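Local coordinates for protein carboxypeptidase A (Helicoverpa armigera, PDB 1JQG) that probably removes C-terminal residues from peptides with the help of a zinc ion, and is seen as a proenzyme with its activation peptide still attached, at residues 27-32 with 71-76; 35-40 with 55-60; 132-137 with 157-162; 195-198 with 202-205. One frame throughout, in Å; residues are numbered along the deposited sequence.

Contact 1: residues 27-32 with 71-76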
loop_
_atom_site.group_PDB
_atom_site.type_symbol
_atom_site.label_atom_id
_atom_site.label_comp_id
_atom_site.label_asym_id
_atom_site.label_seq_id
_atom_site.Cartn_x
_atom_site.Cartn_y
_atom_site.Cartn_z
ATOM N N TYR A 27 4.179 -2.288 20.828
ATOM C CA TYR A 27 3.169 -2.648 21.812
ATOM C C TYR A 27 1.912 -3.163 21.115
ATOM O O TYR A 27 1.622 -2.848 19.947
ATOM C CB TYR A 27 2.841 -1.457 22.700
ATOM C CG TYR A 27 3.867 -1.130 23.766
ATOM C CD1 TYR A 27 4.895 -0.240 23.492
ATOM C CD2 TYR A 27 3.794 -1.674 25.046
ATOM C CE1 TYR A 27 5.820 0.104 24.469
ATOM C CE2 TYR A 27 4.734 -1.367 26.015
ATOM C CZ TYR A 27 5.741 -0.470 25.717
ATOM O OH TYR A 27 6.672 -0.141 26.654
ATOM N N GLN A 28 1.147 -3.970 21.824
ATOM C CA GLN A 28 -0.144 -4.459 21.355
ATOM C C GLN A 28 -1.233 -3.929 22.289
ATOM O O GLN A 28 -1.235 -4.306 23.461
ATOM C CB GLN A 28 -0.084 -5.976 21.255
ATOM C CG GLN A 28 -1.391 -6.617 20.862
ATOM C CD GLN A 28 -1.374 -8.134 21.031
ATOM O OE1 GLN A 28 -2.148 -8.647 21.862
ATOM N NE2 GLN A 28 -0.506 -8.780 20.257
ATOM N N VAL A 29 -2.056 -3.005 21.795
ATOM C CA VAL A 29 -3.117 -2.430 22.611
ATOM C C VAL A 29 -4.434 -3.160 22.379
ATOM O O VAL A 29 -4.813 -3.329 21.238
ATOM C CB VAL A 29 -3.301 -0.923 22.369
ATOM C CG1 VAL A 29 -1.929 -0.279 22.612
ATOM C CG2 VAL A 29 -3.768 -0.549 20.979
ATOM N N ASP A 30 -5.067 -3.626 23.441
ATOM C CA ASP A 30 -6.308 -4.363 23.420
ATOM C C ASP A 30 -7.400 -3.514 24.033
ATOM O O ASP A 30 -7.349 -3.316 25.241
ATOM C CB ASP A 30 -6.217 -5.684 24.197
ATOM C CG ASP A 30 -5.067 -6.552 23.736
ATOM O OD1 ASP A 30 -5.378 -7.550 23.070
ATOM O OD2 ASP A 30 -3.894 -6.207 24.026
ATOM N N VAL A 31 -8.320 -3.038 23.206
ATOM C CA VAL A 31 -9.434 -2.216 23.656
ATOM C C VAL A 31 -10.689 -3.064 23.807
ATOM O O VAL A 31 -10.954 -3.943 23.004
ATOM C CB VAL A 31 -9.693 -1.005 22.723
ATOM C CG1 VAL A 31 -8.513 -0.034 22.820
ATOM C CG2 VAL A 31 -9.923 -1.485 21.304
ATOM N N ALA A 32 -11.475 -2.784 24.838
ATOM C CA ALA A 32 -12.696 -3.535 25.122
ATOM C C ALA A 32 -13.931 -2.888 24.509
ATOM O O ALA A 32 -14.804 -3.597 24.037
ATOM C CB ALA A 32 -12.911 -3.615 26.630
ATOM N N GLU A 71 7.569 4.990 28.981
ATOM C CA GLU A 71 7.045 5.150 30.333
ATOM C C GLU A 71 5.760 5.971 30.360
ATOM O O GLU A 71 4.807 5.632 31.072
ATOM C CB GLU A 71 8.098 5.789 31.246
ATOM C CG GLU A 71 7.783 5.720 32.732
ATOM C CD GLU A 71 8.972 6.079 33.609
ATOM O OE1 GLU A 71 9.284 7.285 33.803
ATOM O OE2 GLU A 71 9.649 5.157 34.140
ATOM N N ILE A 72 5.719 7.062 29.600
ATOM C CA ILE A 72 4.539 7.914 29.520
ATOM C C ILE A 72 3.371 7.187 28.850
ATOM O O ILE A 72 2.212 7.355 29.224
ATOM C CB ILE A 72 4.844 9.196 28.724
ATOM C CG1 ILE A 72 5.980 10.004 29.374
ATOM C CG2 ILE A 72 3.596 10.051 28.592
ATOM C CD1 ILE A 72 6.403 11.177 28.488
ATOM N N PHE A 73 3.693 6.396 27.823
ATOM C CA PHE A 73 2.719 5.696 27.015
ATOM C C PHE A 73 1.944 4.673 27.846
ATOM O O PHE A 73 0.703 4.692 27.841
ATOM C CB PHE A 73 3.375 5.032 25.807
ATOM C CG PHE A 73 2.512 4.050 25.068
ATOM C CD1 PHE A 73 2.649 2.681 25.216
ATOM C CD2 PHE A 73 1.542 4.551 24.195
ATOM C CE1 PHE A 73 1.835 1.827 24.479
ATOM C CE2 PHE A 73 0.731 3.697 23.479
ATOM C CZ PHE A 73 0.883 2.333 23.613
ATOM N N GLU A 74 2.665 3.807 28.565
ATOM C CA GLU A 74 2.051 2.730 29.307
ATOM C C GLU A 74 1.484 3.230 30.631
ATOM O O GLU A 74 0.660 2.546 31.244
ATOM C CB GLU A 74 3.017 1.586 29.575
ATOM C CG GLU A 74 4.287 1.940 30.256
ATOM C CD GLU A 74 5.209 0.753 30.470
ATOM O OE1 GLU A 74 5.511 0.595 31.691
ATOM O OE2 GLU A 74 5.611 0.039 29.503
ATOM N N ASN A 75 1.874 4.429 31.020
ATOM C CA ASN A 75 1.353 5.100 32.184
ATOM C C ASN A 75 -0.102 5.478 31.965
ATOM O O ASN A 75 -0.888 5.272 32.876
ATOM C CB ASN A 75 2.143 6.381 32.479
ATOM C CG ASN A 75 1.966 6.875 33.900
ATOM O OD1 ASN A 75 2.734 6.476 34.775
ATOM N ND2 ASN A 75 0.958 7.721 34.099
ATOM N N PHE A 76 -0.381 6.036 30.792
ATOM C CA PHE A 76 -1.716 6.449 30.392
ATOM C C PHE A 76 -2.659 5.269 30.222
ATOM O O PHE A 76 -3.793 5.311 30.683
ATOM C CB PHE A 76 -1.641 7.236 29.080
ATOM C CG PHE A 76 -2.977 7.589 28.479
ATOM C CD1 PHE A 76 -3.641 8.717 28.921
ATOM C CD2 PHE A 76 -3.576 6.822 27.485
ATOM C CE1 PHE A 76 -4.866 9.073 28.388
ATOM C CE2 PHE A 76 -4.793 7.178 26.956
ATOM C CZ PHE A 76 -5.443 8.303 27.400
#

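Contact 2: residues 35-40 with 55-60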
loop_
_atom_site.group_PDB
_atom_site.type_symbol
_atom_site.label_atom_id
_atom_site.label_comp_id
_atom_site.label_asym_id
_atom_site.label_seq_id
_atom_site.Cartn_x
_atom_site.Cartn_y
_atom_site.Cartn_z
ATOM N N ASP A 35 -15.548 3.426 23.521
ATOM C CA ASP A 35 -15.080 4.508 24.347
ATOM C C ASP A 35 -13.548 4.535 24.407
ATOM O O ASP A 35 -12.921 5.592 24.332
ATOM C CB ASP A 35 -15.665 4.416 25.760
ATOM C CG ASP A 35 -15.386 5.653 26.590
ATOM O OD1 ASP A 35 -16.138 6.650 26.403
ATOM O OD2 ASP A 35 -14.430 5.598 27.397
ATOM N N GLN A 36 -12.936 3.369 24.469
ATOM C CA GLN A 36 -11.503 3.212 24.476
ATOM C C GLN A 36 -10.857 3.356 23.095
ATOM O O GLN A 36 -9.682 3.751 22.934
ATOM C CB GLN A 36 -11.200 1.836 25.084
ATOM C CG GLN A 36 -11.638 1.708 26.528
ATOM C CD GLN A 36 -11.162 0.422 27.190
ATOM O OE1 GLN A 36 -10.754 0.387 28.355
ATOM N NE2 GLN A 36 -11.233 -0.640 26.382
ATOM N N VAL A 37 -11.600 2.972 22.035
ATOM C CA VAL A 37 -11.127 3.136 20.670
ATOM C C VAL A 37 -10.769 4.595 20.382
ATOM O O VAL A 37 -9.765 4.872 19.740
ATOM C CB VAL A 37 -12.149 2.641 19.642
ATOM C CG1 VAL A 37 -11.673 2.842 18.216
ATOM C CG2 VAL A 37 -12.423 1.144 19.812
ATOM N N LYS A 38 -11.608 5.514 20.829
ATOM C CA LYS A 38 -11.433 6.943 20.702
ATOM C C LYS A 38 -10.311 7.414 21.639
ATOM O O LYS A 38 -9.378 8.132 21.296
ATOM C CB LYS A 38 -12.737 7.671 21.060
ATOM C CG LYS A 38 -13.343 8.707 20.150
ATOM C CD LYS A 38 -12.347 9.750 19.660
ATOM C CE LYS A 38 -12.933 10.539 18.492
ATOM N NZ LYS A 38 -14.317 10.992 18.856
ATOM N N LEU A 39 -10.350 6.935 22.870
ATOM C CA LEU A 39 -9.391 7.246 23.903
ATOM C C LEU A 39 -7.970 7.022 23.403
ATOM O O LEU A 39 -7.114 7.904 23.433
ATOM C CB LEU A 39 -9.610 6.367 25.132
ATOM C CG LEU A 39 -8.880 6.676 26.429
ATOM C CD1 LEU A 39 -9.208 8.059 26.990
ATOM C CD2 LEU A 39 -9.243 5.606 27.466
ATOM N N VAL A 40 -7.694 5.791 22.974
ATOM C CA VAL A 40 -6.361 5.353 22.579
ATOM C C VAL A 40 -5.916 6.045 21.304
ATOM O O VAL A 40 -4.767 6.482 21.195
ATOM C CB VAL A 40 -6.274 3.826 22.408
ATOM C CG1 VAL A 40 -4.917 3.350 21.952
ATOM C CG2 VAL A 40 -6.615 3.147 23.732
ATOM N N ALA A 55 -6.473 -0.188 16.988
ATOM C CA ALA A 55 -7.137 -1.016 17.975
ATOM C C ALA A 55 -8.664 -0.971 17.818
ATOM O O ALA A 55 -9.229 0.091 17.667
ATOM C CB ALA A 55 -6.835 -0.576 19.396
ATOM N N VAL A 56 -9.296 -2.142 17.868
ATOM C CA VAL A 56 -10.745 -2.263 17.846
ATOM C C VAL A 56 -11.129 -3.501 18.618
ATOM O O VAL A 56 -10.384 -4.483 18.554
ATOM C CB VAL A 56 -11.208 -2.314 16.381
ATOM C CG1 VAL A 56 -11.083 -3.723 15.804
ATOM C CG2 VAL A 56 -12.599 -1.758 16.197
ATOM N N PRO A 57 -12.250 -3.494 19.330
ATOM C CA PRO A 57 -12.714 -4.679 20.056
ATOM C C PRO A 57 -12.753 -5.937 19.195
ATOM O O PRO A 57 -13.372 -5.963 18.142
ATOM C CB PRO A 57 -14.061 -4.296 20.649
ATOM C CG PRO A 57 -14.016 -2.788 20.725
ATOM C CD PRO A 57 -13.189 -2.364 19.518
ATOM N N GLY A 58 -11.974 -6.946 19.588
ATOM C CA GLY A 58 -11.880 -8.198 18.867
ATOM C C GLY A 58 -10.638 -8.353 17.994
ATOM O O GLY A 58 -10.305 -9.425 17.486
ATOM N N ARG A 59 -9.917 -7.259 17.766
ATOM C CA ARG A 59 -8.695 -7.329 16.964
ATOM C C ARG A 59 -7.734 -6.220 17.383
ATOM O O ARG A 59 -7.774 -5.106 16.878
ATOM C CB ARG A 59 -9.027 -7.206 15.458
ATOM C CG ARG A 59 -7.854 -7.529 14.543
ATOM C CD ARG A 59 -8.212 -7.392 13.057
ATOM N NE ARG A 59 -8.436 -5.981 12.698
ATOM C CZ ARG A 59 -9.627 -5.443 12.450
ATOM N NH1 ARG A 59 -10.730 -6.188 12.509
ATOM N NH2 ARG A 59 -9.760 -4.171 12.135
ATOM N N PRO A 60 -6.896 -6.488 18.372
ATOM C CA PRO A 60 -5.934 -5.552 18.934
ATOM C C PRO A 60 -4.967 -4.942 17.927
ATOM O O PRO A 60 -4.626 -5.554 16.914
ATOM C CB PRO A 60 -5.122 -6.351 19.966
ATOM C CG PRO A 60 -5.446 -7.768 19.765
ATOM C CD PRO A 60 -6.802 -7.791 19.094
#

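Contact 3: residues 132-137 with 157-162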
loop_
_atom_site.group_PDB
_atom_site.type_symbol
_atom_site.label_atom_id
_atom_site.label_comp_id
_atom_site.label_asym_id
_atom_site.label_seq_id
_atom_site.Cartn_x
_atom_site.Cartn_y
_atom_site.Cartn_z
ATOM N N GLN A 132 11.902 0.103 -18.497
ATOM C CA GLN A 132 12.434 0.545 -19.790
ATOM C C GLN A 132 12.910 -0.578 -20.675
ATOM O O GLN A 132 12.847 -0.508 -21.905
ATOM C CB GLN A 132 13.572 1.547 -19.568
ATOM C CG GLN A 132 13.105 2.847 -18.946
ATOM C CD GLN A 132 14.248 3.735 -18.524
ATOM O OE1 GLN A 132 14.472 3.996 -17.331
ATOM N NE2 GLN A 132 15.004 4.190 -19.489
ATOM N N GLU A 133 13.349 -1.675 -20.105
ATOM C CA GLU A 133 13.861 -2.829 -20.810
ATOM C C GLU A 133 12.715 -3.630 -21.393
ATOM O O GLU A 133 12.733 -4.190 -22.516
ATOM C CB GLU A 133 14.715 -3.720 -19.913
ATOM C CG GLU A 133 15.998 -3.046 -19.410
ATOM C CD GLU A 133 16.899 -2.608 -20.565
ATOM O OE1 GLU A 133 17.315 -3.551 -21.277
ATOM O OE2 GLU A 133 17.152 -1.396 -20.716
ATOM N N LEU A 134 11.611 -3.609 -20.681
ATOM C CA LEU A 134 10.390 -4.288 -21.098
ATOM C C LEU A 134 9.825 -3.642 -22.345
ATOM O O LEU A 134 9.420 -4.330 -23.304
ATOM C CB LEU A 134 9.408 -4.208 -19.910
ATOM C CG LEU A 134 8.830 -5.516 -19.393
ATOM C CD1 LEU A 134 9.878 -6.583 -19.115
ATOM C CD2 LEU A 134 8.032 -5.247 -18.114
ATOM N N ALA A 135 9.880 -2.291 -22.394
ATOM C CA ALA A 135 9.381 -1.594 -23.581
ATOM C C ALA A 135 10.222 -1.789 -24.840
ATOM O O ALA A 135 9.707 -1.565 -25.943
ATOM C CB ALA A 135 9.217 -0.095 -23.337
ATOM N N LYS A 136 11.479 -2.180 -24.676
ATOM C CA LYS A 136 12.338 -2.571 -25.794
ATOM C C LYS A 136 12.085 -3.970 -26.355
ATOM O O LYS A 136 12.158 -4.183 -27.545
ATOM C CB LYS A 136 13.798 -2.567 -25.311
ATOM C CG LYS A 136 14.298 -1.178 -24.943
ATOM C CD LYS A 136 15.781 -1.221 -24.576
ATOM C CE LYS A 136 16.173 0.022 -23.746
ATOM N NZ LYS A 136 17.554 -0.143 -23.194
ATOM N N GLU A 137 11.786 -4.931 -25.482
ATOM C CA GLU A 137 11.578 -6.319 -25.893
ATOM C C GLU A 137 10.150 -6.611 -26.313
ATOM O O GLU A 137 9.890 -7.496 -27.137
ATOM C CB GLU A 137 11.948 -7.282 -24.755
ATOM C CG GLU A 137 12.135 -8.733 -25.153
ATOM C CD GLU A 137 12.593 -9.625 -24.012
ATOM O OE1 GLU A 137 13.076 -9.022 -23.024
ATOM O OE2 GLU A 137 12.502 -10.874 -24.040
ATOM N N LYS A 157 7.739 6.523 -13.445
ATOM C CA LYS A 157 7.182 5.972 -14.639
ATOM C C LYS A 157 6.314 4.765 -14.351
ATOM O O LYS A 157 6.266 4.179 -13.270
ATOM C CB LYS A 157 8.232 5.674 -15.697
ATOM C CG LYS A 157 9.469 4.976 -15.238
ATOM C CD LYS A 157 10.359 4.571 -16.419
ATOM C CE LYS A 157 10.940 5.830 -17.068
ATOM N NZ LYS A 157 12.043 6.487 -16.270
ATOM N N TYR A 158 5.396 4.485 -15.291
ATOM C CA TYR A 158 4.412 3.436 -15.116
ATOM C C TYR A 158 4.283 2.759 -16.479
ATOM O O TYR A 158 4.668 3.326 -17.505
ATOM C CB TYR A 158 3.066 3.970 -14.597
ATOM C CG TYR A 158 2.354 4.943 -15.514
ATOM C CD1 TYR A 158 1.333 4.545 -16.370
ATOM C CD2 TYR A 158 2.731 6.274 -15.537
ATOM C CE1 TYR A 158 0.699 5.448 -17.209
ATOM C CE2 TYR A 158 2.103 7.186 -16.359
ATOM C CZ TYR A 158 1.085 6.776 -17.197
ATOM O OH TYR A 158 0.496 7.731 -17.992
ATOM N N LEU A 159 3.605 1.608 -16.493
ATOM C CA LEU A 159 3.398 0.876 -17.725
ATOM C C LEU A 159 1.969 1.018 -18.239
ATOM O O LEU A 159 1.012 0.979 -17.499
ATOM C CB LEU A 159 3.817 -0.582 -17.449
ATOM C CG LEU A 159 5.299 -0.902 -17.368
ATOM C CD1 LEU A 159 5.503 -2.415 -17.391
ATOM C CD2 LEU A 159 6.118 -0.294 -18.495
ATOM N N ARG A 160 1.803 0.932 -19.550
ATOM C CA ARG A 160 0.501 0.840 -20.203
ATOM C C ARG A 160 0.494 -0.431 -21.039
ATOM O O ARG A 160 1.115 -0.441 -22.101
ATOM C CB ARG A 160 0.266 2.057 -21.094
ATOM C CG ARG A 160 -0.135 3.311 -20.321
ATOM C CD ARG A 160 -0.748 4.342 -21.276
ATOM N NE ARG A 160 0.223 4.853 -22.223
ATOM C CZ ARG A 160 0.013 5.652 -23.232
ATOM N NH1 ARG A 160 -1.206 6.098 -23.480
ATOM N NH2 ARG A 160 1.025 6.005 -24.020
ATOM N N ILE A 161 -0.044 -1.503 -20.512
ATOM C CA ILE A 161 -0.087 -2.794 -21.191
ATOM C C ILE A 161 -1.377 -2.928 -22.014
ATOM O O ILE A 161 -2.499 -2.777 -21.522
ATOM C CB ILE A 161 0.019 -3.948 -20.162
ATOM C CG1 ILE A 161 1.259 -3.744 -19.290
ATOM C CG2 ILE A 161 -0.025 -5.269 -20.913
ATOM C CD1 ILE A 161 1.551 -4.629 -18.121
ATOM N N SER A 162 -1.224 -3.142 -23.304
ATOM C CA SER A 162 -2.324 -3.244 -24.244
ATOM C C SER A 162 -1.927 -3.848 -25.588
ATOM O O SER A 162 -0.947 -3.495 -26.252
ATOM C CB SER A 162 -2.959 -1.860 -24.473
ATOM O OG SER A 162 -3.974 -1.964 -25.475
#

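Contact 4: residues 195-198 with 202-205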
loop_
_atom_site.group_PDB
_atom_site.type_symbol
_atom_site.label_atom_id
_atom_site.label_comp_id
_atom_site.label_asym_id
_atom_site.label_seq_id
_atom_site.Cartn_x
_atom_site.Cartn_y
_atom_site.Cartn_z
ATOM N N ILE A 195 2.745 -7.663 -13.894
ATOM C CA ILE A 195 3.501 -7.370 -15.106
ATOM C C ILE A 195 4.044 -8.664 -15.706
ATOM O O ILE A 195 4.121 -8.827 -16.935
ATOM C CB ILE A 195 4.664 -6.404 -14.782
ATOM C CG1 ILE A 195 4.115 -5.030 -14.387
ATOM C CG2 ILE A 195 5.598 -6.263 -15.951
ATOM C CD1 ILE A 195 5.128 -4.015 -13.896
ATOM N N HIS A 196 4.481 -9.588 -14.813
ATOM C CA HIS A 196 5.102 -10.827 -15.243
ATOM C C HIS A 196 4.100 -11.714 -15.955
ATOM O O HIS A 196 4.380 -12.345 -16.965
ATOM C CB HIS A 196 5.801 -11.501 -14.065
ATOM C CG HIS A 196 6.277 -12.902 -14.313
ATOM N ND1 HIS A 196 5.629 -14.074 -13.969
ATOM C CD2 HIS A 196 7.421 -13.267 -14.926
ATOM C CE1 HIS A 196 6.351 -15.104 -14.364
ATOM N NE2 HIS A 196 7.431 -14.639 -14.951
ATOM N N LYS A 197 2.893 -11.810 -15.434
ATOM C CA LYS A 197 1.854 -12.646 -16.070
ATOM C C LYS A 197 1.173 -11.995 -17.268
ATOM O O LYS A 197 0.657 -12.688 -18.119
ATOM C CB LYS A 197 0.755 -13.056 -15.079
ATOM C CG LYS A 197 1.254 -14.091 -14.054
ATOM C CD LYS A 197 1.457 -15.374 -14.860
ATOM C CE LYS A 197 2.051 -16.484 -14.011
ATOM N NZ LYS A 197 2.040 -17.715 -14.884
ATOM N N LEU A 198 1.192 -10.658 -17.358
ATOM C CA LEU A 198 0.614 -9.970 -18.503
ATOM C C LEU A 198 1.601 -9.766 -19.646
ATOM O O LEU A 198 1.206 -9.462 -20.766
ATOM C CB LEU A 198 0.021 -8.626 -18.057
ATOM C CG LEU A 198 -1.139 -8.653 -17.088
ATOM C CD1 LEU A 198 -1.445 -7.239 -16.617
ATOM C CD2 LEU A 198 -2.402 -9.252 -17.685
ATOM N N VAL A 202 2.559 -15.081 -20.314
ATOM C CA VAL A 202 1.131 -14.925 -20.569
ATOM C C VAL A 202 0.439 -16.286 -20.706
ATOM O O VAL A 202 0.415 -16.904 -21.785
ATOM C CB VAL A 202 0.893 -14.120 -21.866
ATOM C CG1 VAL A 202 -0.592 -13.808 -22.008
ATOM C CG2 VAL A 202 1.736 -12.849 -21.871
ATOM N N THR A 203 -0.150 -16.758 -19.607
ATOM C CA THR A 203 -0.863 -18.023 -19.647
ATOM C C THR A 203 -2.371 -17.864 -19.812
ATOM O O THR A 203 -3.116 -18.829 -20.052
ATOM C CB THR A 203 -0.547 -18.891 -18.415
ATOM O OG1 THR A 203 -0.751 -18.158 -17.213
ATOM C CG2 THR A 203 0.901 -19.396 -18.461
ATOM N N GLU A 204 -2.863 -16.634 -19.717
ATOM C CA GLU A 204 -4.267 -16.288 -19.849
ATOM C C GLU A 204 -4.464 -15.141 -20.825
ATOM O O GLU A 204 -4.470 -13.999 -20.380
ATOM C CB GLU A 204 -4.882 -15.932 -18.502
ATOM C CG GLU A 204 -5.009 -17.121 -17.557
ATOM C CD GLU A 204 -5.381 -16.730 -16.138
ATOM O OE1 GLU A 204 -4.487 -16.839 -15.267
ATOM O OE2 GLU A 204 -6.568 -16.337 -16.024
ATOM N N SER A 205 -4.804 -15.463 -22.058
ATOM C CA SER A 205 -4.926 -14.509 -23.143
ATOM C C SER A 205 -6.099 -13.552 -23.013
ATOM O O SER A 205 -6.073 -12.432 -23.511
ATOM C CB SER A 205 -5.039 -15.280 -24.475
ATOM O OG SER A 205 -6.193 -16.089 -24.447
#

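Contact 1: residues 27-32 with 71-76
Phe-73 of helix 70-80 brings CE1 over one face of the Tyr-27 ring of strand 25-30. Both belong to the activation domain, an open alpha/beta sandwich of ferredoxin-like topology, with helices packed on an antiparallel four-stranded sheet. The short strand and helix axes run nearly parallel and pass 11.7 Å apart, so side chains alone bridge the gap. Phe-73 and Tyr-27 carry most of it. The Phe-73 CG lies anti to the backbone N (chi1 168°), which sends the ring out from the helix toward the sheet. There CE1 sits 3.6 Å above the tyrosine ring plane, off toward the rim and 3.7 Å from Tyr-27 CG. The two side chains run antiparallel alongside each other. The planes meet obliquely, at 52°. Val-29, two residues along the strand, also points at the helix. Val-63 and Val-65 of the next strand, with Phe-43 of helix 34-46, continue the apolar layer round Phe-73. At the polar end, a weak hydrogen bond links Tyr-27 OH and Arg-70 NE, just before the helical segment. Replacing Tyr-27 by an alanine would probably leave one side of the Phe-73 ring without cover and take away the weak partner of Arg-70. Glu-74 comes in beside the same hydroxyl on an extended chain. Its carboxylate plane stands 88° from the tyrosine ring, with Glu-74 OE2 3.0 Å from Tyr-27 OH. At the other end of the contact, Val-29 CG1 meets the edge of the Phe-73 ring, 4.0 Å from CZ.

Contact 2: residues 35-40 with 55-60
Val-37 holds CG1 anti to its own N (chi1 179°) and CG2 anti to its carbonyl carbon, and this setting spreads both methyls over the loop 55-60. CG1 of Val-37 rests 3.7 Å from Ala-55 O. CG2 reaches farther along the loop, to 3.6 Å from Pro-57 CD, and the two side chains cross at about a right angle. Between these points the backbone of Val-56 passes by Val-37, its CA 4.3 Å from Val-37 CG2. The touch is thus made of methyl groups against a loop backbone and the CD of a proline, and depends on shape rather than on polar pairing. The loop keeps its form through a type II beta turn from Val-56 to Arg-59, closed by the bond from Arg-59 N to Val-56 O at 2.9 Å. Gly-58 takes the third place of the turn with a positive phi of 102°. A side chain there would probably press on the carbonyl O of Pro-57. Val-56 CG1 lies 3.8 Å above the plane of the Arg-59 guanidinium, toward its rim. The NH2 of Arg-59 bonds to Val-358 O at the end of helix 355-358 in the enzyme moiety. Val-37 also touches Tyr-360 there, so this corner of the activation domain faces the catalytic domain. Within its own domain, the loop joins strands 50-53 and 61-65 and passes beside helix 34-46. The Ala-55 side chain points at that helix and also packs on Val-29 and Val-31, and Leu-39 on the same helix meets Phe-76 and Ser-80 of helix 70-80.

Contact 3: residues 132-137 with 157-162
Gln-132 lays its CG methylene over the aliphatic arm of Lys-157, 4.1 Å from both CD and CE of the lysine. The two chains cross at about a right angle. Gln-132 is extended beyond CG, whereas Lys-157 is bent at chi3 and chi4 (68° and 74°), and those two turns curl its amine toward the helix. The amine is held by a salt bridge to Asp-128, one turn earlier on the same helix, and by a hydrogen bond to Ser-155. With an alanine in place of Gln-132, the lysine methylenes would probably lose their cover on this side, leaving the arm less confined. Helix 124-137 here lies on one face of the mixed eight-stranded sheet that forms the core of the zinc carboxypeptidase fold. Strand 155-161 is second from one edge of that sheet, between 142-149 and 212-216. Deeper in the layer, Leu-134 and Leu-159 point at each other and also cross at about a right angle. They meet methyl to methyl, Leu-134 CD2 being 3.9 Å from Leu-159 CD1. Leu-131 of the same helix and Ile-195 of helix 187-200 pack against Leu-159 too. On the outer side of the helix, Lys-136 NZ bonds to Glu-133 OE2 at 2.8 Å, a salt bridge that meets the syn side of the carboxylate from 27° out of its plane.

Contact 4: residues 195-198 with 202-205
Lys-197 and Thr-203 cross obliquely, while Val-202 lies across the last carbonyls of the helical segment. Lys-197 leaves the helix with its chain bent at chi2 (-70°) and straight from there on. This brings the amine to the side of Thr-203, where Lys-197 NZ stands 3.7 Å from Thr-203 OG1 and 4.1 Å from Thr-203 CG2. The approach is loose. The firm partner of this amine is Asp-201, just before the loop segment, through a salt bridge. Val-202 is turned differently. Its CG2 leans on the backbone of Leu-198, 3.6 Å from Leu-198 O, and its CA comes 3.4 Å from Lys-197 O. That CA-H points at the oxygen with an angle of 152° at the hydrogen, a weak CH...O contact. Leu-198 itself sends its side chain the other way, onto Trp-410 of helix 402-421 and Leu-207 and Ile-208 of helix 206-209. The arrangement is a chain reversal at the C-terminal end of helix 187-200, which widens into a pi-type turn at 196-198 before the loop turns back toward helix 206-209. The CA atoms of Lys-197 and Val-202 are 5.1 Å apart. Glu-204 is tied by salt bridges to Lys-414 and Arg-418, and its OE1 stays 6.6 Å from Lys-197 NZ. Chemically the contact is mostly weak: carbonyl oxygens meet C-H groups, and the charges pair mainly with partners outside it. The carbonyl end of the helix and Asp-201 would both be expected to favour the positive charge of Lys-197.

Overall arrangement
Along the chain the order is activation domain first, enzyme second. Contacts 1 and 2 both lie in the activation domain, with centres 11 Å apart, and they touch: strand 25-30 leads into helix 34-46, and Val-29 meets Ala-55 and Pro-60. Contact 2 falls between the two segments of contact 1. Contacts 3 and 4 follow in the catalytic domain, 14 Å apart between centres, and share a layer of apolar side chains in which Ile-195 packs on Leu-134 and Leu-159. The two pairs sit on opposite sides of the chain's centre, 43 to 48 Å apart between centres. Contacts 1, 3 and 4 lie within their own domains, while contact 2 also borders the enzyme domain.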